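Local coordinates for Er-derived vesicles protein ERV41 (Saccharomyces cerevisiae, PDB 3ZLC) that helps carry a subset of secretory proteins from the endoplasmic reticulum to the Golgi in COPII-coated vesicles, and facilitates retrograde transport back, at residues D18-M24 with G121-R127. Numbering follows the deposited sequence. Where two conformers were deposited one is given.
Sequences DTVQINM and GSIPVNR
The Gln-21 amide, its chain bent at chi2 (-76°), lays one face over Pro-124, whose CA and N lie against it with OE1 3.2 Å from CB, while NE2 reaches Ser-122 CB. Next along this face, in the conformer described here, which is one of two, Ser-122 OG donates to Asn-23 OD1 (2.7 Å), arriving in the carbonyl plane on a lone pair; Asn-23 ND2 turns to the Ser-162 hydroxyl of strand 156-163 and the carbonyl of Gly-164 just beyond it. The Arg-127 guanidinium meets Val-20 CG2 obliquely, NH1 3.8 Å away; a water ties NH1 to Thr-19 O, and NH2 is hydrogen-bonded to Asn-210 OD1. On the face opposite Gln-21, beta-branched residues suit the extended backbone: Val-125 CG2 lies 3.8 Å from Val-20 CG1, and Ile-22 crosses Val-125 at about a right angle. Pro-124 costs this strand pair no hydrogen bond, because in a non-hydrogen-bonded pair its nitrogen points away from strand 19-24. Gly-121 fits phi 155°, psi -169°, where a CB would jam against the preceding carbonyl O. An alanine replacing Gln-21 lacks the amide, which would probably leave Pro-124 and Ser-122 CB without their cover. Strands 53-57 and 156-163 flank the pair, making it central in its sheet; its apolar face packs on Tyr-238 and Phe-240 of the other sheet, while the Gln-21 face is mostly polar and partly exposed.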
ATOM      1  N   ASP A  18      16.419   6.945  12.488  1.00 29.04           N
ATOM      2  CA  ASP A  18      15.275   7.710  12.992  1.00 39.41           C
ATOM      3  C   ASP A  18      14.106   7.716  12.015  1.00 35.77           C
ATOM      4  O   ASP A  18      12.935   7.772  12.422  1.00 24.93           O
ATOM      5  CB  ASP A  18      15.684   9.158  13.297  1.00 43.38           C
ATOM      6  CG  ASP A  18      16.728   9.249  14.393  1.00 52.98           C
ATOM      7  OD1 ASP A  18      16.741   8.362  15.276  1.00 48.46           O
ATOM      8  OD2 ASP A  18      17.538  10.209  14.368  1.00 59.50           O
ATOM      9  N   THR A  19      14.423   7.674  10.724  1.00 29.33           N
ATOM     10  CA  THR A  19      13.393   7.755   9.687  1.00 31.39           C
ATOM     11  C   THR A  19      13.540   6.632   8.666  1.00 23.29           C
ATOM     12  O   THR A  19      14.592   5.984   8.587  1.00 23.93           O
ATOM     13  CB  THR A  19      13.443   9.103   8.934  1.00 31.11           C
ATOM     14  OG1 THR A  19      14.695   9.206   8.251  1.00 31.69           O
ATOM     15  CG2 THR A  19      13.302  10.277   9.900  1.00 33.43           C
ATOM     16  N   VAL A  20      12.478   6.415   7.891  1.00 17.25           N
ATOM     17  CA  VAL A  20      12.488   5.450   6.796  1.00 18.50           C
ATOM     18  C   VAL A  20      11.551   5.952   5.703  1.00 19.27           C
ATOM     19  O   VAL A  20      10.558   6.627   6.004  1.00 20.12           O
ATOM     20  CB  VAL A  20      12.053   4.046   7.283  1.00 24.31           C
ATOM     21  CG1 VAL A  20      10.581   4.058   7.740  1.00 16.72           C
ATOM     22  CG2 VAL A  20      12.290   2.987   6.190  1.00 19.94           C
ATOM     23  N   GLN A  21      11.874   5.676   4.440  1.00 18.21           N
ATOM     24  CA  GLN A  21      10.954   5.989   3.336  1.00 17.54           C
ATOM     25  C   GLN A  21       9.944   4.869   3.138  1.00 19.99           C
ATOM     26  O   GLN A  21      10.321   3.700   3.076  1.00 18.18           O
ATOM     27  CB  GLN A  21      11.722   6.173   2.015  1.00 18.85           C
ATOM     28  CG  GLN A  21      12.746   7.292   2.051  1.00 23.52           C
ATOM     29  CD  GLN A  21      12.094   8.649   1.946  1.00 29.95           C
ATOM     30  OE1 GLN A  21      12.447   9.587   2.660  1.00 43.75           O
ATOM     31  NE2 GLN A  21      11.135   8.763   1.045  1.00 30.00           N
ATOM     32  N   ILE A  22       8.663   5.220   3.031  1.00 16.22           N
ATOM     33  CA  ILE A  22       7.665   4.250   2.588  1.00 13.61           C
ATOM     34  C   ILE A  22       7.415   4.487   1.111  1.00 13.80           C
ATOM     35  O   ILE A  22       7.036   5.596   0.704  1.00 16.92           O
ATOM     36  CB  ILE A  22       6.343   4.371   3.373  1.00 16.99           C
ATOM     37  CG1 ILE A  22       6.589   4.087   4.858  1.00 20.76           C
ATOM     38  CG2 ILE A  22       5.320   3.386   2.830  1.00 14.77           C
ATOM     39  CD1 ILE A  22       5.312   4.122   5.734  1.00 20.52           C
ATOM     40  N   ASN A  23       7.643   3.456   0.298  1.00 16.52           N
ATOM     41  CA  ASN A  23       7.502   3.586  -1.149  1.00 17.13           C
ATOM     42  C   ASN A  23       6.218   2.899  -1.567  1.00 18.82           C
ATOM     43  O   ASN A  23       5.982   1.746  -1.205  1.00 14.83           O
ATOM     44  CB  ASN A  23       8.682   2.940  -1.879  1.00 17.49           C
ATOM     45  CG  ASN A  23      10.010   3.267  -1.242  1.00 23.66           C
ATOM     46  OD1 ASN A  23      10.430   4.434  -1.210  1.00 19.71           O
ATOM     47  ND2 ASN A  23      10.695   2.238  -0.740  1.00 16.61           N
ATOM     48  N   MET A  24       5.392   3.589  -2.346  1.00 15.03           N
ATOM     49  CA  MET A  24       4.062   3.088  -2.671  0.53 18.81           C
ATOM     50  C   MET A  24       3.708   3.328  -4.143  1.00 23.34           C
ATOM     51  O   MET A  24       4.013   4.378  -4.694  1.00 16.99           O
ATOM     52  CB  MET A  24       3.036   3.783  -1.771  0.53 18.13           C
ATOM     53  CG  MET A  24       1.774   2.993  -1.546  0.53 15.20           C
ATOM     54  SD  MET A  24       0.510   3.880  -0.609  0.53 35.73           S
ATOM     55  CE  MET A  24       1.144   5.558  -0.729  0.53 31.48           C
ATOM     56  N   GLY A 121       4.621   7.327  -4.968  1.00 18.77           N
ATOM     57  CA  GLY A 121       5.687   8.188  -4.483  1.00 18.04           C
ATOM     58  C   GLY A 121       6.375   7.565  -3.287  1.00 19.33           C
ATOM     59  O   GLY A 121       6.166   6.397  -2.981  1.00 18.83           O
ATOM     60  N   SER A 122       7.207   8.355  -2.619  1.00 17.53           N
ATOM     61  CA  SER A 122       7.933   7.881  -1.452  0.53 17.72           C
ATOM     62  C   SER A 122       7.742   8.859  -0.302  1.00 23.03           C
ATOM     63  O   SER A 122       7.924  10.063  -0.467  1.00 25.21           O
ATOM     64  CB  SER A 122       9.416   7.712  -1.790  0.53 21.43           C
ATOM     65  OG  SER A 122       9.597   6.575  -2.609  0.53 19.75           O
ATOM     66  N   ILE A 123       7.349   8.339   0.858  1.00 22.00           N
ATOM     67  CA  ILE A 123       7.059   9.195   2.009  1.00 23.69           C
ATOM     68  C   ILE A 123       8.023   8.929   3.162  1.00 24.55           C
ATOM     69  O   ILE A 123       8.057   7.817   3.683  1.00 23.01           O
ATOM     70  CB  ILE A 123       5.635   8.940   2.550  1.00 23.99           C
ATOM     71  CG1 ILE A 123       4.601   9.003   1.424  1.00 35.55           C
ATOM     72  CG2 ILE A 123       5.288   9.947   3.659  1.00 29.36           C
ATOM     73  CD1 ILE A 123       3.197   8.558   1.845  1.00 32.02           C
ATOM     74  N   PRO A 124       8.785   9.957   3.585  1.00 26.70           N
ATOM     75  CA  PRO A 124       9.628   9.799   4.774  1.00 33.70           C
ATOM     76  C   PRO A 124       8.774   9.821   6.036  1.00 29.19           C
ATOM     77  O   PRO A 124       8.014  10.763   6.258  1.00 27.95           O
ATOM     78  CB  PRO A 124      10.544  11.035   4.732  1.00 38.26           C
ATOM     79  CG  PRO A 124       9.760  12.066   4.007  1.00 43.80           C
ATOM     80  CD  PRO A 124       8.894  11.308   3.002  1.00 32.64           C
ATOM     81  N   VAL A 125       8.880   8.782   6.850  1.00 23.90           N
ATOM     82  CA  VAL A 125       8.146   8.760   8.110  1.00 20.03           C
ATOM     83  C   VAL A 125       9.119   8.467   9.246  1.00 25.21           C
ATOM     84  O   VAL A 125      10.222   7.945   9.021  1.00 20.66           O
ATOM     85  CB  VAL A 125       6.998   7.715   8.091  1.00 23.70           C
ATOM     86  CG1 VAL A 125       6.014   8.004   6.973  1.00 26.27           C
ATOM     87  CG2 VAL A 125       7.558   6.289   7.940  1.00 19.35           C
ATOM     88  N   ASN A 126       8.733   8.810  10.467  1.00 19.35           N
ATOM     89  CA  ASN A 126       9.552   8.421  11.606  1.00 20.53           C
ATOM     90  C   ASN A 126       9.540   6.908  11.657  1.00 22.08           C
ATOM     91  O   ASN A 126       8.501   6.293  11.382  1.00 24.69           O
ATOM     92  CB  ASN A 126       8.994   9.006  12.905  1.00 26.82           C
ATOM     93  CG  ASN A 126       9.048  10.519  12.934  1.00 37.95           C
ATOM     94  OD1 ASN A 126      10.058  11.120  12.571  1.00 42.93           O
ATOM     95  ND2 ASN A 126       7.953  11.145  13.362  1.00 38.89           N
ATOM     96  N   ARG A 127      10.682   6.302  11.983  1.00 24.47           N
ATOM     97  CA  ARG A 127      10.779   4.842  12.038  1.00 24.19           C
ATOM     98  C   ARG A 127      10.267   4.369  13.398  1.00 24.54           C
ATOM     99  O   ARG A 127      11.036   3.886  14.248  1.00 24.26           O
ATOM    100  CB  ARG A 127      12.228   4.384  11.787  1.00 27.01           C
ATOM    101  CG  ARG A 127      12.384   2.887  11.465  1.00 20.83           C
ATOM    102  CD  ARG A 127      13.861   2.452  11.290  1.00 23.17           C
ATOM    103  NE  ARG A 127      13.937   0.988  11.218  1.00 23.40           N
ATOM    104  CZ  ARG A 127      13.922   0.284  10.090  1.00 23.22           C
ATOM    105  NH1 ARG A 127      13.862   0.904   8.906  1.00 17.61           N
ATOM    106  NH2 ARG A 127      13.967  -1.042  10.142  1.00 18.70           N
TER
HETATM  107  O   HOH W   1      15.244   3.325   8.040  1.00 17.70           O